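Local coordinates for uncharacterized protein SPT16D (Chaetomium thermophilum var. thermophilum, PDB 4KHB) that is the PH-like middle piece of a FACT subunit that pairs with Pob3N, in a histone chaperone complex that probably reorganizes nucleosomes, at residues P20-M25 / G42-F47; M25-D30 / I36-M41; N50-A55 / N111-L116. All blocks are in the same frame, centred on the assembly; numbering follows the deposited sequence.

Contacts 1 and 2 both reach one three-stranded antiparallel sheet, and their centres lie about 5 Å apart. They share Met25. Contact 2 is nested along the chain inside the loop closed by contact 1. Strand 35-40 joins them. It pairs with strand 43-48 through a probable hydrogen bond of 2.7 Å from Leu38 N to Val45 O. Contact 3 sits apart, its centre about 14 Å from that of contact 2 and about 18 Å from that of contact 1. It ties the second sheet to helix 103-121. Contacts 2 and 3 meet in apolar packing, with Ile36 CD1 3.7 Å from Ile52 CD1.

Contact 1: P20-M25 / G42-F47; sequences PKVRDM and GRPVPF
Val22 lays its two methyl groups against the ring of Pro44. CG1 carries most of the touch and lies 3.5 Å from Pro44 CB. It is equally close to CG of the same ring. CG2 of Val22 adds a touch on Pro44 CB at 3.7 Å. The valine side chain crosses the proline at about a right angle. A second, looser touch lies nearer the end of the turn, where Met25 SD stands 4.0 Å from Gly42 CA. The methionine chain is extended about CB-CG (chi2 170°), which carries SD out to the glycine; the bend at chi3 then sets only where CE goes. Both touches join the loop before strand 28-30 to strand 43-48 of a PH-like domain, outermost in its sheet within this chain. Val22 and Pro44 also rest on Val37 of strand 35-40, so the turn packs over one face of this sheet. Residues 20-24 form a 3-10 segment, and Met25 N bonds back to Val22 O at 3.0 Å, linking the two touching residues through the backbone. Arg43 sends its CB away from the turn and hydrogen-bonds Arg56 and Ser55 of the neighbouring Pob3N chain.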
# COMPACT_ATOMS: atom_id res chain seq x y z
N PRO A 20 -0.40 -7.05 15.41
CA PRO A 20 0.49 -8.08 14.86
C PRO A 20 -0.08 -8.86 13.68
O PRO A 20 0.70 -9.36 12.86
CB PRO A 20 0.71 -9.02 16.06
CG PRO A 20 0.54 -8.15 17.24
CD PRO A 20 -0.58 -7.21 16.87
N LYS A 21 -1.40 -8.97 13.58
CA LYS A 21 -2.02 -9.71 12.48
C LYS A 21 -1.94 -8.94 11.16
O LYS A 21 -2.38 -9.44 10.12
CB LYS A 21 -3.48 -10.06 12.80
CG LYS A 21 -3.66 -11.11 13.88
CD LYS A 21 -5.10 -11.57 13.91
CE LYS A 21 -5.27 -12.81 14.77
NZ LYS A 21 -5.89 -13.89 13.96
N VAL A 22 -1.39 -7.73 11.21
CA VAL A 22 -1.08 -6.95 10.02
C VAL A 22 -0.19 -7.73 9.04
O VAL A 22 -0.31 -7.57 7.82
CB VAL A 22 -0.41 -5.60 10.42
CG1 VAL A 22 0.78 -5.28 9.54
CG2 VAL A 22 -1.43 -4.47 10.41
N ARG A 23 0.68 -8.58 9.58
CA ARG A 23 1.63 -9.32 8.75
C ARG A 23 1.00 -10.33 7.80
O ARG A 23 1.68 -10.89 6.94
CB ARG A 23 2.67 -10.02 9.63
CG ARG A 23 2.16 -11.18 10.47
CD ARG A 23 3.35 -11.88 11.11
NE ARG A 23 3.96 -11.06 12.15
CZ ARG A 23 4.85 -11.50 13.04
NH1 ARG A 23 5.35 -10.67 13.94
NH2 ARG A 23 5.25 -12.76 13.00
N ASP A 24 -0.30 -10.57 7.95
CA ASP A 24 -1.00 -11.54 7.11
C ASP A 24 -1.60 -10.85 5.88
O ASP A 24 -2.28 -11.50 5.08
CB ASP A 24 -2.09 -12.27 7.90
CG ASP A 24 -1.53 -13.14 9.01
OD1 ASP A 24 -0.48 -13.79 8.79
OD2 ASP A 24 -2.14 -13.20 10.10
N MET A 25 -1.35 -9.55 5.75
CA MET A 25 -1.86 -8.77 4.63
C MET A 25 -3.38 -8.80 4.53
O MET A 25 -3.94 -8.81 3.44
CB MET A 25 -1.21 -9.21 3.30
CG MET A 25 -0.06 -8.32 2.86
SD MET A 25 0.88 -8.99 1.48
CE MET A 25 2.43 -9.34 2.31
N GLY A 42 0.99 -4.67 -0.33
CA GLY A 42 1.98 -5.24 0.56
C GLY A 42 2.23 -4.37 1.77
O GLY A 42 3.14 -4.63 2.56
N ARG A 43 1.42 -3.34 1.92
CA ARG A 43 1.61 -2.38 2.99
C ARG A 43 0.33 -2.21 3.79
O ARG A 43 -0.74 -1.97 3.23
CB ARG A 43 2.07 -1.03 2.42
CG ARG A 43 2.22 0.08 3.45
CD ARG A 43 2.94 1.27 2.85
NE ARG A 43 4.22 0.88 2.27
CZ ARG A 43 5.33 0.65 2.97
NH1 ARG A 43 5.32 0.76 4.29
NH2 ARG A 43 6.45 0.29 2.34
N PRO A 44 0.44 -2.34 5.12
CA PRO A 44 -0.67 -2.10 6.04
C PRO A 44 -0.94 -0.62 6.22
O PRO A 44 -0.12 0.08 6.83
CB PRO A 44 -0.17 -2.70 7.36
CG PRO A 44 1.33 -2.64 7.26
CD PRO A 44 1.66 -2.80 5.81
N VAL A 45 -2.06 -0.14 5.70
CA VAL A 45 -2.34 1.29 5.72
C VAL A 45 -3.48 1.62 6.68
O VAL A 45 -4.60 1.15 6.51
CB VAL A 45 -2.68 1.83 4.32
CG1 VAL A 45 -2.89 3.33 4.37
CG2 VAL A 45 -1.58 1.47 3.34
N PRO A 46 -3.18 2.44 7.70
CA PRO A 46 -4.16 2.85 8.71
C PRO A 46 -5.11 3.92 8.18
O PRO A 46 -4.68 4.82 7.47
CB PRO A 46 -3.29 3.45 9.83
CG PRO A 46 -1.88 3.06 9.51
CD PRO A 46 -1.82 2.92 8.03
N PHE A 47 -6.39 3.80 8.53
CA PHE A 47 -7.35 4.87 8.29
C PHE A 47 -8.18 5.07 9.56
O PHE A 47 -8.81 4.14 10.05
CB PHE A 47 -8.25 4.55 7.10
CG PHE A 47 -7.55 4.63 5.77
CD1 PHE A 47 -7.40 5.86 5.13
CD2 PHE A 47 -7.04 3.50 5.16
CE1 PHE A 47 -6.76 5.95 3.90
CE2 PHE A 47 -6.40 3.58 3.93
CZ PHE A 47 -6.26 4.81 3.30

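Contact 2: M25-D30 / I36-M41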
# COMPACT_ATOMS: atom_id res chain seq x y z
N MET A 25 -1.35 -9.55 5.75
CA MET A 25 -1.86 -8.77 4.63
C MET A 25 -3.38 -8.80 4.53
O MET A 25 -3.94 -8.81 3.44
CB MET A 25 -1.21 -9.21 3.30
CG MET A 25 -0.06 -8.32 2.86
SD MET A 25 0.88 -8.99 1.48
CE MET A 25 2.43 -9.34 2.31
N GLY A 26 -4.04 -8.82 5.68
CA GLY A 26 -5.49 -8.81 5.69
C GLY A 26 -6.03 -7.55 6.35
O GLY A 26 -5.30 -6.81 7.00
N ILE A 27 -7.33 -7.31 6.17
CA ILE A 27 -8.01 -6.20 6.81
C ILE A 27 -8.04 -6.40 8.33
O ILE A 27 -8.44 -7.46 8.81
CB ILE A 27 -9.44 -6.03 6.27
CG1 ILE A 27 -9.42 -5.68 4.78
CG2 ILE A 27 -10.19 -4.96 7.04
CD1 ILE A 27 -10.80 -5.58 4.14
N VAL A 28 -7.61 -5.38 9.07
CA VAL A 28 -7.58 -5.46 10.53
C VAL A 28 -8.33 -4.30 11.15
O VAL A 28 -8.10 -3.14 10.79
CB VAL A 28 -6.12 -5.46 11.06
CG1 VAL A 28 -6.10 -5.39 12.57
CG2 VAL A 28 -5.38 -6.69 10.58
N ILE A 29 -9.23 -4.60 12.09
CA ILE A 29 -9.93 -3.56 12.82
C ILE A 29 -9.25 -3.40 14.17
O ILE A 29 -9.09 -4.37 14.91
CB ILE A 29 -11.43 -3.89 13.04
CG1 ILE A 29 -12.08 -4.35 11.73
CG2 ILE A 29 -12.16 -2.70 13.65
CD1 ILE A 29 -12.22 -3.25 10.69
N ASP A 30 -8.84 -2.18 14.48
CA ASP A 30 -8.19 -1.91 15.76
C ASP A 30 -9.09 -0.95 16.50
O ASP A 30 -8.87 0.27 16.48
CB ASP A 30 -6.79 -1.33 15.57
CG ASP A 30 -5.99 -1.29 16.86
OD1 ASP A 30 -6.55 -1.63 17.92
OD2 ASP A 30 -4.80 -0.93 16.80
N ILE A 36 -8.92 1.42 11.36
CA ILE A 36 -8.90 0.22 10.54
C ILE A 36 -7.61 0.22 9.73
O ILE A 36 -7.08 1.29 9.38
CB ILE A 36 -10.14 0.12 9.61
CG1 ILE A 36 -10.03 1.10 8.43
CG2 ILE A 36 -11.41 0.39 10.39
CD1 ILE A 36 -11.11 0.91 7.37
N VAL A 37 -7.08 -0.96 9.45
CA VAL A 37 -5.82 -1.09 8.72
C VAL A 37 -6.05 -1.87 7.43
O VAL A 37 -6.41 -3.04 7.46
CB VAL A 37 -4.73 -1.79 9.56
CG1 VAL A 37 -3.42 -1.84 8.78
CG2 VAL A 37 -4.53 -1.08 10.88
N LEU A 38 -5.84 -1.20 6.30
CA LEU A 38 -6.14 -1.80 5.01
C LEU A 38 -4.86 -2.20 4.28
O LEU A 38 -3.89 -1.43 4.23
CB LEU A 38 -6.97 -0.84 4.16
CG LEU A 38 -8.19 -0.29 4.91
CD1 LEU A 38 -8.95 0.74 4.09
CD2 LEU A 38 -9.11 -1.43 5.31
N PRO A 39 -4.85 -3.41 3.72
CA PRO A 39 -3.68 -3.94 3.01
C PRO A 39 -3.61 -3.41 1.58
O PRO A 39 -4.43 -3.79 0.74
CB PRO A 39 -3.93 -5.45 3.02
CG PRO A 39 -5.42 -5.59 3.05
CD PRO A 39 -5.93 -4.41 3.84
N ILE A 40 -2.65 -2.54 1.32
CA ILE A 40 -2.50 -1.96 -0.01
C ILE A 40 -1.11 -2.20 -0.57
O ILE A 40 -0.13 -1.59 -0.13
CB ILE A 40 -2.80 -0.44 -0.01
CG1 ILE A 40 -4.21 -0.18 0.55
CG2 ILE A 40 -2.69 0.14 -1.41
CD1 ILE A 40 -4.56 1.29 0.71
N MET A 41 -1.03 -3.11 -1.55
CA MET A 41 0.21 -3.43 -2.26
C MET A 41 1.34 -3.86 -1.32
O MET A 41 2.49 -3.46 -1.50
CB MET A 41 0.64 -2.25 -3.13
CG MET A 41 -0.36 -1.92 -4.23
SD MET A 41 -0.50 -3.23 -5.46
CE MET A 41 -2.16 -2.95 -6.10
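Val28 and Val37 form the hydrogen-bonded antiparallel pair of the hairpin made by strands 28-30 and 35-40, part of a small sheet in this PH-like domain. Val28 N donates to Val37 O at 3.1 Å. The return bond, Val37 N to Val28 O, is shorter at 2.8 Å. Each carbonyl also receives a CA-H. Ile27 CA points its hydrogen at Val37 O, and Ile36 CA does the same to Val28 O at 3.5 Å. The valine side chains share one face of the sheet. Ile29 and Ile36, a non-hydrogen-bonded pair, share the other and lie side by side. Ile29 folds back at its second torsion (chi2 -69°), which brings CD1 to 3.7 Å from Ile36 CG2. This face meets helix 103-121, where Ile29 packs on Ile109 and Leu116. Past the paired residues, Ile27 touches two neighbours with separate branches. Its CG2 lies alongside Leu38 CD2 at 4.1 Å, while its CG1 reaches Pro39 CD at 3.8 Å. Ile27 N is hydrogen-bonded to Asp176 of the Pob3N chain. Pro39 has no N-H to continue the pairing. Its ring instead packs against the backbone of Met25 and Gly26, with CB 3.4 Å from Met25 O and CG 3.9 Å from Gly26 C.

Contact 3: N50-A55 / N111-L116; sequences NTIKNA and NQISNL
Ile113 of helix 103-121 rests on Ala55 and Ile52 of strand 52-60. Its CB already touches the strand, 4.0 Å from Ala55 CB. CG2 comes closer and is the main point of contact. It meets Ala55 CB at 3.7 Å and reaches Ile52 CG2 at 4.2 Å. It lies anti to the backbone N, with CG1 on the other branch anti to the carbonyl carbon (chi1 -68°). CG1 leads toward the other sheet and lies 4.0 Å from Ile29 CD1. The tip, CD1, is again over Ala55, 4.0 Å from its CB. The small alanine methyl is therefore touched by CB, CG2 and CD1 of one isoleucine. Ile52 meets the same side chain at about a right angle, and it also packs on Ile68 and Phe70 of strand 63-70. At the next residue of the helix the contact becomes polar. Ser114 OG is hydrogen-bonded back to Ala110 O of its own helix. A water lies between helix and strand; it donates to Ala55 O at 2.9 Å and only weakly to Ser114 OG. The strand is not regular here. Lys53 and Asn54 both face Asn69, a classic beta bulge, and Ile52 O takes a hydrogen bond from Lys117 NZ, a second tie to the helix. The axes of strand 52-55 and helix 111-116 come within 7.6 Å; their N-to-C directions differ by 142°, so they run roughly antiparallel. A C-terminal helix packed through apolar side chains against the two antiparallel sheets is characteristic of the PH fold.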
# COMPACT_ATOMS: atom_id res chain seq x y z
N ASN A 50 -12.59 8.65 12.12
CA ASN A 50 -13.10 10.00 11.90
C ASN A 50 -12.99 10.42 10.44
O ASN A 50 -13.42 11.51 10.05
CB ASN A 50 -12.37 11.00 12.79
CG ASN A 50 -12.68 10.80 14.27
OD1 ASN A 50 -13.58 10.05 14.63
ND2 ASN A 50 -11.92 11.48 15.12
N THR A 51 -12.38 9.55 9.64
CA THR A 51 -12.12 9.80 8.23
C THR A 51 -13.16 9.06 7.38
O THR A 51 -13.35 9.35 6.19
CB THR A 51 -10.67 9.39 7.88
OG1 THR A 51 -10.00 10.45 7.19
CG2 THR A 51 -10.63 8.14 7.02
N ILE A 52 -13.87 8.13 8.02
CA ILE A 52 -14.77 7.21 7.32
C ILE A 52 -16.25 7.64 7.38
O ILE A 52 -16.76 8.01 8.43
CB ILE A 52 -14.62 5.78 7.89
CG1 ILE A 52 -13.27 5.19 7.48
CG2 ILE A 52 -15.75 4.87 7.41
CD1 ILE A 52 -12.85 3.99 8.30
N LYS A 53 -16.91 7.58 6.22
CA LYS A 53 -18.33 7.87 6.10
C LYS A 53 -19.18 6.65 6.44
O LYS A 53 -19.94 6.66 7.41
CB LYS A 53 -18.65 8.36 4.68
CG LYS A 53 -20.05 8.90 4.50
CD LYS A 53 -20.21 9.51 3.11
CE LYS A 53 -21.37 10.48 3.07
NZ LYS A 53 -22.62 9.82 2.59
N ASN A 54 -19.05 5.60 5.63
CA ASN A 54 -19.77 4.35 5.88
C ASN A 54 -19.07 3.13 5.28
O ASN A 54 -18.10 3.27 4.53
CB ASN A 54 -21.21 4.44 5.36
CG ASN A 54 -21.28 4.87 3.91
OD1 ASN A 54 -20.65 4.27 3.03
ND2 ASN A 54 -22.06 5.91 3.64
N ALA A 55 -19.57 1.94 5.61
CA ALA A 55 -19.05 0.70 5.03
C ALA A 55 -20.19 -0.22 4.62
O ALA A 55 -21.16 -0.39 5.37
CB ALA A 55 -18.13 -0.00 6.02
N ASN A 111 -20.13 -4.33 10.01
CA ASN A 111 -20.87 -4.02 11.23
C ASN A 111 -19.99 -3.36 12.29
O ASN A 111 -20.41 -2.41 12.95
CB ASN A 111 -21.50 -5.30 11.80
CG ASN A 111 -22.53 -5.90 10.87
OD1 ASN A 111 -23.23 -5.19 10.14
ND2 ASN A 111 -22.63 -7.22 10.87
N GLN A 112 -18.76 -3.86 12.44
CA GLN A 112 -17.80 -3.27 13.38
C GLN A 112 -17.49 -1.82 13.02
O GLN A 112 -17.38 -0.97 13.91
CB GLN A 112 -16.51 -4.09 13.40
CG GLN A 112 -16.63 -5.51 13.94
CD GLN A 112 -15.28 -6.15 14.20
OE1 GLN A 112 -14.68 -5.95 15.26
NE2 GLN A 112 -14.79 -6.91 13.23
N ILE A 113 -17.33 -1.56 11.73
CA ILE A 113 -17.04 -0.21 11.24
C ILE A 113 -18.21 0.73 11.46
O ILE A 113 -18.04 1.86 11.93
CB ILE A 113 -16.65 -0.23 9.74
CG1 ILE A 113 -15.30 -0.93 9.55
CG2 ILE A 113 -16.58 1.19 9.18
CD1 ILE A 113 -14.96 -1.21 8.10
N SER A 114 -19.41 0.27 11.13
CA SER A 114 -20.63 1.05 11.32
C SER A 114 -20.83 1.34 12.80
O SER A 114 -21.23 2.44 13.19
CB SER A 114 -21.85 0.33 10.75
OG SER A 114 -21.68 0.03 9.37
N ASN A 115 -20.55 0.33 13.63
CA ASN A 115 -20.72 0.45 15.08
C ASN A 115 -19.68 1.39 15.69
O ASN A 115 -19.98 2.12 16.64
CB ASN A 115 -20.67 -0.94 15.73
CG ASN A 115 -20.94 -0.91 17.22
OD1 ASN A 115 -21.61 -0.00 17.73
ND2 ASN A 115 -20.43 -1.90 17.94
N LEU A 116 -18.47 1.35 15.15
CA LEU A 116 -17.41 2.28 15.54
C LEU A 116 -17.77 3.70 15.12
O LEU A 116 -17.52 4.67 15.85
CB LEU A 116 -16.07 1.86 14.93
CG LEU A 116 -15.16 0.97 15.79
CD1 LEU A 116 -13.92 0.54 15.03
CD2 LEU A 116 -14.77 1.70 17.06
O HOH W 1 -23.31 -1.58 6.87